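PDB 5N40: putative invasin from Yersinia pseudotuberculosis IP 31758, which probably acts as an adhesin of the invasin family, presenting a C-type lectin-like domain at the end of a rod of immunoglobulin-like domains for attachment to host cells. Local coordinates for residues V31-R36 with G66-T71; Q46-T51 with L83-D88. The protein carries 1 engineered substitution. All blocks are in the same frame, centred on the assembly; numbering follows the deposited sequence.

Contact 1: residues V31-R36 with G66-T71; sequences VTLTLR and GLYTAT
The CD1–CE1 side of the Y68 ring runs along L33 and L35, meeting each with a different atom and at a different angle. L33 runs beside the tyrosine, both pointing to the same face, with its CD2 4.1 Å from Y68 CD1. The L35 side chain instead crosses that of Y68 at a slant, with CB 3.9 Å from Y68 CE1. With CG of Y68 beside its own backbone N (chi1 -56°), the ring is turned toward the two leucines, and its edge faces the L33 carbonyl. The hydroxyl is engaged beyond this strand pair, in a hydrogen bond with V43 O.

The other face carries T32, T34, L67 and T69. L67 lies alongside T34, setting CD1 3.7 Å from T34 OG1, while T32 and T69 stand abreast, T32 OG1 being 3.4 Å from T69 CG2. The hydroxyl of T69 is held by Q63. Beside T34, R36 folds back so that one face of its guanidinium packs on the T34 methyl, CG2 lying 3.2 Å from the plane over its centre. R36 NH1 donates to L35 O at 2.9 Å, arriving well above the carbonyl plane, and also to S65 O.

Underneath, the strands run antiparallel (165°) and are joined by paired backbone bonds at V31–A70 and L33–Y68; a further bond, L35 N to G66 O at 3.0 Å, follows in the ladder. G66 has a positive phi, 63°, a conformation that favours glycine. The chemistry is thus two-sided: V31, L33, Y68 and A70 supply a buried, mainly apolar face, whereas T32, T34, T69 and L67 make a mixed, partly exposed one, with the R36 guanidinium lying against T34.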
ATOM      1  N   VAL A  31     -25.997  16.126  29.480  1.00 13.42           N
ATOM      2  CA  VAL A  31     -25.286  17.265  30.041  1.00 16.29           C
ATOM      3  C   VAL A  31     -26.215  17.940  31.035  1.00 15.48           C
ATOM      4  O   VAL A  31     -27.360  18.265  30.697  1.00 13.65           O
ATOM      5  CB  VAL A  31     -24.846  18.245  28.940  1.00 12.82           C
ATOM      6  CG1 VAL A  31     -24.080  19.414  29.531  1.00 13.67           C
ATOM      7  CG2 VAL A  31     -24.018  17.523  27.891  1.00 18.96           C
ATOM      8  N   THR A  32     -25.740  18.124  32.265  1.00 13.31           N
ATOM      9  CA  THR A  32     -26.543  18.688  33.343  1.00 14.80           C
ATOM     10  C   THR A  32     -25.849  19.923  33.891  1.00 15.02           C
ATOM     11  O   THR A  32     -24.711  19.847  34.366  1.00 14.67           O
ATOM     12  CB  THR A  32     -26.772  17.667  34.459  1.00 18.49           C
ATOM     13  OG1 THR A  32     -27.506  16.551  33.941  1.00 16.30           O
ATOM     14  CG2 THR A  32     -27.569  18.285  35.616  1.00 17.58           C
ATOM     15  N   LEU A  33     -26.534  21.055  33.809  1.00 13.42           N
ATOM     16  CA  LEU A  33     -26.148  22.255  34.530  1.00 12.88           C
ATOM     17  C   LEU A  33     -26.914  22.308  35.839  1.00 11.82           C
ATOM     18  O   LEU A  33     -28.141  22.193  35.846  1.00 15.87           O
ATOM     19  CB  LEU A  33     -26.452  23.509  33.712  1.00 14.45           C
ATOM     20  CG  LEU A  33     -26.294  24.844  34.439  1.00 12.50           C
ATOM     21  CD1 LEU A  33     -24.822  25.159  34.704  1.00 13.99           C
ATOM     22  CD2 LEU A  33     -26.964  25.965  33.650  1.00 16.40           C
ATOM     23  N   THR A  34     -26.188  22.503  36.935  1.00 14.91           N
ATOM     24  CA  THR A  34     -26.775  22.817  38.237  1.00 13.42           C
ATOM     25  C   THR A  34     -26.480  24.292  38.475  1.00 11.11           C
ATOM     26  O   THR A  34     -25.346  24.662  38.782  1.00 14.99           O
ATOM     27  CB  THR A  34     -26.198  21.923  39.325  1.00 16.59           C
ATOM     28  OG1 THR A  34     -26.433  20.553  38.965  1.00 15.46           O
ATOM     29  CG2 THR A  34     -26.849  22.226  40.694  1.00 17.90           C
ATOM     30  N   LEU A  35     -27.496  25.134  38.289  1.00 15.73           N
ATOM     31  CA  LEU A  35     -27.325  26.581  38.302  1.00 13.23           C
ATOM     32  C   LEU A  35     -27.597  27.110  39.704  1.00 15.61           C
ATOM     33  O   LEU A  35     -28.697  26.937  40.239  1.00 15.96           O
ATOM     34  CB  LEU A  35     -28.250  27.234  37.276  1.00 14.54           C
ATOM     35  CG  LEU A  35     -28.036  28.730  37.026  1.00 17.24           C
ATOM     36  CD1 LEU A  35     -26.630  29.012  36.519  1.00 15.47           C
ATOM     37  CD2 LEU A  35     -29.069  29.265  36.044  1.00 16.57           C
ATOM     38  N   ARG A  36     -26.594  27.747  40.298  1.00 17.40           N
ATOM     39  CA  ARG A  36     -26.650  28.159  41.695  1.00 15.16           C
ATOM     40  C   ARG A  36     -26.161  29.591  41.825  1.00 20.58           C
ATOM     41  O   ARG A  36     -25.309  30.043  41.053  1.00 17.25           O
ATOM     42  CB  ARG A  36     -25.803  27.236  42.580  1.00 18.70           C
ATOM     43  CG  ARG A  36     -26.288  25.789  42.608  1.00 22.03           C
ATOM     44  CD  ARG A  36     -27.584  25.669  43.418  1.00 21.81           C
ATOM     45  NE  ARG A  36     -28.113  24.305  43.504  1.00 24.86           N
ATOM     46  CZ  ARG A  36     -28.975  23.767  42.642  1.00 21.28           C
ATOM     47  NH1 ARG A  36     -29.406  24.454  41.587  1.00 17.35           N
ATOM     48  NH2 ARG A  36     -29.398  22.523  42.823  1.00 25.60           N
ATOM     49  N   GLY A  66     -33.384  23.900  39.846  1.00 16.81           N
ATOM     50  CA  GLY A  66     -32.431  24.636  39.028  1.00 18.31           C
ATOM     51  C   GLY A  66     -31.476  23.758  38.251  1.00 16.77           C
ATOM     52  O   GLY A  66     -30.309  24.129  38.059  1.00 17.29           O
ATOM     53  N   LEU A  67     -31.935  22.596  37.807  1.00 16.35           N
ATOM     54  CA  LEU A  67     -31.157  21.728  36.939  1.00 13.78           C
ATOM     55  C   LEU A  67     -31.632  21.902  35.505  1.00 17.00           C
ATOM     56  O   LEU A  67     -32.835  21.982  35.244  1.00 18.14           O
ATOM     57  CB  LEU A  67     -31.294  20.263  37.360  1.00 19.01           C
ATOM     58  CG  LEU A  67     -30.239  19.708  38.322  1.00 22.16           C
ATOM     59  CD1 LEU A  67     -30.070  20.585  39.558  1.00 21.74           C
ATOM     60  CD2 LEU A  67     -30.625  18.298  38.728  1.00 24.56           C
ATOM     61  N   TYR A  68     -30.682  21.964  34.578  1.00 14.55           N
ATOM     62  CA  TYR A  68     -30.981  22.137  33.163  1.00 15.01           C
ATOM     63  C   TYR A  68     -30.201  21.092  32.382  1.00 14.01           C
ATOM     64  O   TYR A  68     -28.984  20.980  32.547  1.00 16.16           O
ATOM     65  CB  TYR A  68     -30.614  23.545  32.684  1.00 16.01           C
ATOM     66  CG  TYR A  68     -31.277  24.655  33.466  1.00 13.88           C
ATOM     67  CD1 TYR A  68     -30.824  25.004  34.736  1.00 14.97           C
ATOM     68  CD2 TYR A  68     -32.350  25.361  32.936  1.00 12.55           C
ATOM     69  CE1 TYR A  68     -31.426  26.019  35.461  1.00 14.15           C
ATOM     70  CE2 TYR A  68     -32.955  26.384  33.653  1.00 14.82           C
ATOM     71  CZ  TYR A  68     -32.483  26.711  34.911  1.00 15.34           C
ATOM     72  OH  TYR A  68     -33.081  27.729  35.631  1.00 18.59           O
ATOM     73  N   THR A  69     -30.896  20.340  31.528  1.00 15.92           N
ATOM     74  CA  THR A  69     -30.286  19.201  30.853  1.00 14.50           C
ATOM     75  C   THR A  69     -30.506  19.257  29.348  1.00 15.39           C
ATOM     76  O   THR A  69     -31.456  19.867  28.853  1.00 13.85           O
ATOM     77  CB  THR A  69     -30.835  17.879  31.393  1.00 18.86           C
ATOM     78  OG1 THR A  69     -32.253  17.824  31.196  1.00 18.42           O
ATOM     79  CG2 THR A  69     -30.530  17.761  32.876  1.00 20.62           C
ATOM     80  N   ALA A  70     -29.598  18.597  28.631  1.00 15.87           N
ATOM     81  CA  ALA A  70     -29.737  18.359  27.201  1.00 15.59           C
ATOM     82  C   ALA A  70     -28.997  17.075  26.863  1.00 16.94           C
ATOM     83  O   ALA A  70     -28.109  16.635  27.598  1.00 15.13           O
ATOM     84  CB  ALA A  70     -29.199  19.524  26.364  1.00 17.65           C
ATOM     85  N   THR A  71     -29.386  16.463  25.750  1.00 16.93           N
ATOM     86  CA  THR A  71     -28.736  15.250  25.270  1.00 18.03           C
ATOM     87  C   THR A  71     -27.746  15.621  24.171  1.00 13.83           C
ATOM     88  O   THR A  71     -28.120  16.263  23.185  1.00 17.47           O
ATOM     89  CB  THR A  71     -29.762  14.242  24.754  1.00 16.23           C
ATOM     90  OG1 THR A  71     -30.611  13.829  25.834  1.00 17.09           O
ATOM     91  CG2 THR A  71     -29.072  13.014  24.155  1.00 17.70           C
TER

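Contact 2: residues Q46-T51 with L83-D88; sequences QTVAFT and LSVNVD
F50 and V85 form the tight part of this contact: their side chains lie abreast, and V85 CG2 meets the edge of the phenyl ring, 3.8 Å from F50 CE1. That methyl is shared, because V48 slants toward it from the next inward-facing position and brings CG1 to 3.9 Å. It can serve both neighbours because V85 places CG2 anti to its backbone N, with CG1 in the crowded position (chi1 52°). V48 and V87 touch more lightly through their CG2 atoms. These contacts are apolar, and F50, V85 and V87 are buried.

Beneath them the backbones are antiparallel (157°), linked by reciprocal bonds at A49–N86 and T51–S84; A49 N to N86 O measures 3.0 Å. D88 N to T47 O, 3.0 Å, extends the ladder beyond the strand ends.

The opposite face, with A49, T51, S84 and N86, is looser and more polar. N86 folds its amide over A49, OD1 lying 3.5 Å from A49 CB. At the open end T47 and D88 cross at about a right angle, and water does much of the joining. One water links T47 OG1 to D88 OD1; a second accepts from T47 N and donates to Q46 OE1, with only a weak bond to D88 OD1, Q46 NE2 being bonded to T44 O. A third reaches T47 O and N86 OD1.

Strand 48-52 is an outermost strand of its sheet, and strand 79-87 separates it from strand 90-102, which V85 touches through L92 and T94. F50 faces L14, V31, L33, L57 and V60, on strands 13-22, 28-34 and 56-63, across the interior of the immunoglobulin-like domain.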
ATOM      1  N   GLN A  46     -34.557  29.931  34.053  1.00 17.15           N
ATOM      2  CA  GLN A  46     -33.580  30.623  33.226  1.00 14.15           C
ATOM      3  C   GLN A  46     -33.547  30.082  31.798  1.00 18.82           C
ATOM      4  O   GLN A  46     -34.019  28.980  31.504  1.00 17.69           O
ATOM      5  CB  GLN A  46     -32.193  30.516  33.852  1.00 15.61           C
ATOM      6  CG  GLN A  46     -32.128  31.094  35.250  1.00 16.31           C
ATOM      7  CD  GLN A  46     -32.575  32.542  35.290  1.00 19.38           C
ATOM      8  OE1 GLN A  46     -31.898  33.427  34.766  1.00 20.87           O
ATOM      9  NE2 GLN A  46     -33.731  32.788  35.899  1.00 19.07           N
ATOM     10  N   THR A  47     -32.965  30.890  30.908  1.00 15.40           N
ATOM     11  CA  THR A  47     -32.794  30.550  29.496  1.00 16.99           C
ATOM     12  C   THR A  47     -31.353  30.093  29.315  1.00 13.81           C
ATOM     13  O   THR A  47     -30.435  30.912  29.216  1.00 17.61           O
ATOM     14  CB  THR A  47     -33.134  31.745  28.615  1.00 17.36           C
ATOM     15  OG1 THR A  47     -34.506  32.097  28.837  1.00 17.21           O
ATOM     16  CG2 THR A  47     -32.912  31.414  27.127  1.00 18.86           C
ATOM     17  N   VAL A  48     -31.166  28.776  29.279  1.00 15.33           N
ATOM     18  CA  VAL A  48     -29.853  28.144  29.293  1.00 16.07           C
ATOM     19  C   VAL A  48     -29.589  27.508  27.934  1.00 16.16           C
ATOM     20  O   VAL A  48     -30.484  26.897  27.334  1.00 15.13           O
ATOM     21  CB  VAL A  48     -29.786  27.095  30.424  1.00 12.81           C
ATOM     22  CG1 VAL A  48     -28.471  26.314  30.398  1.00 16.08           C
ATOM     23  CG2 VAL A  48     -29.973  27.776  31.768  1.00 13.14           C
ATOM     24  N   ALA A  49     -28.361  27.668  27.442  1.00 16.56           N
ATOM     25  CA  ALA A  49     -27.922  27.039  26.205  1.00 16.96           C
ATOM     26  C   ALA A  49     -26.564  26.396  26.431  1.00 15.05           C
ATOM     27  O   ALA A  49     -25.740  26.917  27.189  1.00 14.85           O
ATOM     28  CB  ALA A  49     -27.839  28.049  25.055  1.00 20.65           C
ATOM     29  N   PHE A  50     -26.343  25.256  25.781  1.00 14.21           N
ATOM     30  CA  PHE A  50     -25.068  24.556  25.813  1.00 12.96           C
ATOM     31  C   PHE A  50     -24.426  24.584  24.431  1.00 16.66           C
ATOM     32  O   PHE A  50     -25.112  24.651  23.409  1.00 17.67           O
ATOM     33  CB  PHE A  50     -25.233  23.092  26.241  1.00 14.28           C
ATOM     34  CG  PHE A  50     -25.842  22.902  27.614  1.00 12.84           C
ATOM     35  CD1 PHE A  50     -25.622  23.806  28.639  1.00 14.00           C
ATOM     36  CD2 PHE A  50     -26.637  21.793  27.874  1.00 15.77           C
ATOM     37  CE1 PHE A  50     -26.192  23.607  29.893  1.00 16.02           C
ATOM     38  CE2 PHE A  50     -27.210  21.597  29.113  1.00 18.16           C
ATOM     39  CZ  PHE A  50     -26.989  22.501  30.123  1.00 14.77           C
ATOM     40  N   THR A  51     -23.098  24.531  24.408  1.00 15.45           N
ATOM     41  CA  THR A  51     -22.362  24.302  23.173  1.00 14.46           C
ATOM     42  C   THR A  51     -21.393  23.149  23.389  1.00 13.39           C
ATOM     43  O   THR A  51     -20.984  22.859  24.515  1.00 16.73           O
ATOM     44  CB  THR A  51     -21.602  25.551  22.708  1.00 20.20           C
ATOM     45  OG1 THR A  51     -20.505  25.813  23.592  1.00 23.05           O
ATOM     46  CG2 THR A  51     -22.531  26.756  22.677  1.00 18.64           C
ATOM     47  N   LEU A  83     -17.492  21.363  26.540  1.00 20.26           N
ATOM     48  CA  LEU A  83     -18.853  21.847  26.710  1.00 17.22           C
ATOM     49  C   LEU A  83     -18.824  23.210  27.383  1.00 21.13           C
ATOM     50  O   LEU A  83     -18.110  23.396  28.373  1.00 21.64           O
ATOM     51  CB  LEU A  83     -19.667  20.870  27.558  1.00 23.09           C
ATOM     52  CG  LEU A  83     -19.726  19.429  27.049  1.00 24.41           C
ATOM     53  CD1 LEU A  83     -20.249  18.498  28.138  1.00 28.97           C
ATOM     54  CD2 LEU A  83     -20.602  19.355  25.833  1.00 22.58           C
ATOM     55  N   SER A  84     -19.608  24.150  26.861  1.00 15.68           N
ATOM     56  CA  SER A  84     -19.759  25.463  27.475  1.00 20.23           C
ATOM     57  C   SER A  84     -21.237  25.764  27.679  1.00 15.78           C
ATOM     58  O   SER A  84     -22.116  25.112  27.108  1.00 15.94           O
ATOM     59  CB  SER A  84     -19.119  26.570  26.630  1.00 22.59           C
ATOM     60  OG  SER A  84     -19.863  26.800  25.451  1.00 32.37           O
ATOM     61  N   VAL A  85     -21.505  26.762  28.517  1.00 16.16           N
ATOM     62  CA  VAL A  85     -22.867  27.111  28.895  1.00 12.80           C
ATOM     63  C   VAL A  85     -23.008  28.628  28.896  1.00 15.46           C
ATOM     64  O   VAL A  85     -22.093  29.347  29.309  1.00 14.60           O
ATOM     65  CB  VAL A  85     -23.225  26.518  30.278  1.00 15.55           C
ATOM     66  CG1 VAL A  85     -22.175  26.882  31.305  1.00 20.59           C
ATOM     67  CG2 VAL A  85     -24.604  26.973  30.727  1.00 16.93           C
ATOM     68  N   ASN A  86     -24.153  29.112  28.421  1.00 16.10           N
ATOM     69  CA  ASN A  86     -24.476  30.525  28.538  1.00 15.42           C
ATOM     70  C   ASN A  86     -25.925  30.669  28.987  1.00 17.24           C
ATOM     71  O   ASN A  86     -26.751  29.771  28.798  1.00 15.80           O
ATOM     72  CB  ASN A  86     -24.211  31.301  27.222  1.00 20.11           C
ATOM     73  CG  ASN A  86     -24.979  30.761  26.039  1.00 22.77           C
ATOM     74  OD1 ASN A  86     -26.180  30.991  25.904  1.00 25.21           O
ATOM     75  ND2 ASN A  86     -24.278  30.067  25.142  1.00 24.42           N
ATOM     76  N   VAL A  87     -26.208  31.806  29.613  1.00 15.48           N
ATOM     77  CA  VAL A  87     -27.516  32.123  30.174  1.00 15.69           C
ATOM     78  C   VAL A  87     -27.912  33.478  29.616  1.00 11.61           C
ATOM     79  O   VAL A  87     -27.157  34.446  29.754  1.00 15.72           O
ATOM     80  CB  VAL A  87     -27.485  32.163  31.711  1.00 16.65           C
ATOM     81  CG1 VAL A  87     -28.863  32.489  32.272  1.00 17.84           C
ATOM     82  CG2 VAL A  87     -26.957  30.847  32.276  1.00 18.28           C
ATOM     83  N   ASP A  88     -29.076  33.548  28.973  1.00 18.06           N
ATOM     84  CA  ASP A  88     -29.498  34.772  28.293  1.00 15.54           C
ATOM     85  C   ASP A  88     -28.430  35.236  27.303  1.00 15.48           C
ATOM     86  O   ASP A  88     -28.221  36.430  27.112  1.00 15.42           O
ATOM     87  CB  ASP A  88     -29.804  35.897  29.289  1.00 14.44           C
ATOM     88  CG  ASP A  88     -30.976  35.588  30.196  1.00 20.00           C
ATOM     89  OD1 ASP A  88     -31.958  34.974  29.728  1.00 22.57           O
ATOM     90  OD2 ASP A  88     -30.906  35.982  31.378  1.00 21.67           O
TER
HETATM   91  O   HOH W   1     -32.169  33.318  31.994  1.00 17.38           O
HETATM   92  O   HOH W   2     -34.535  34.655  28.947  1.00 15.26           O
HETATM   93  O   HOH W   3     -28.636  31.306  26.847  1.00 19.74           O

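How the contacts relate
Contacts 1 and 2 face each other across the interior of the N-terminal immunoglobulin-like domain, their centres 9 Å apart, and their inward side chains pack together. L33 CD2 lies 3.6 Å from V48 CG1, and Y68 CD2 is equally close to V48 CG2, so V48 touches both strands of contact 1. F50 CZ approaches Y68 O to 3.5 Å. A probable hydrogen bond, Y68 OH to Q46 N at 3.1 Å, adds a polar tie at the rim. The segments alternate along the chain; strands 28-34 and 48-52 are consecutive, as are 67-73 and 79-87. The C-type lectin-like adhesion domain belongs to the other end of the chain; both contacts lie 48–49 Å from the chain's centre.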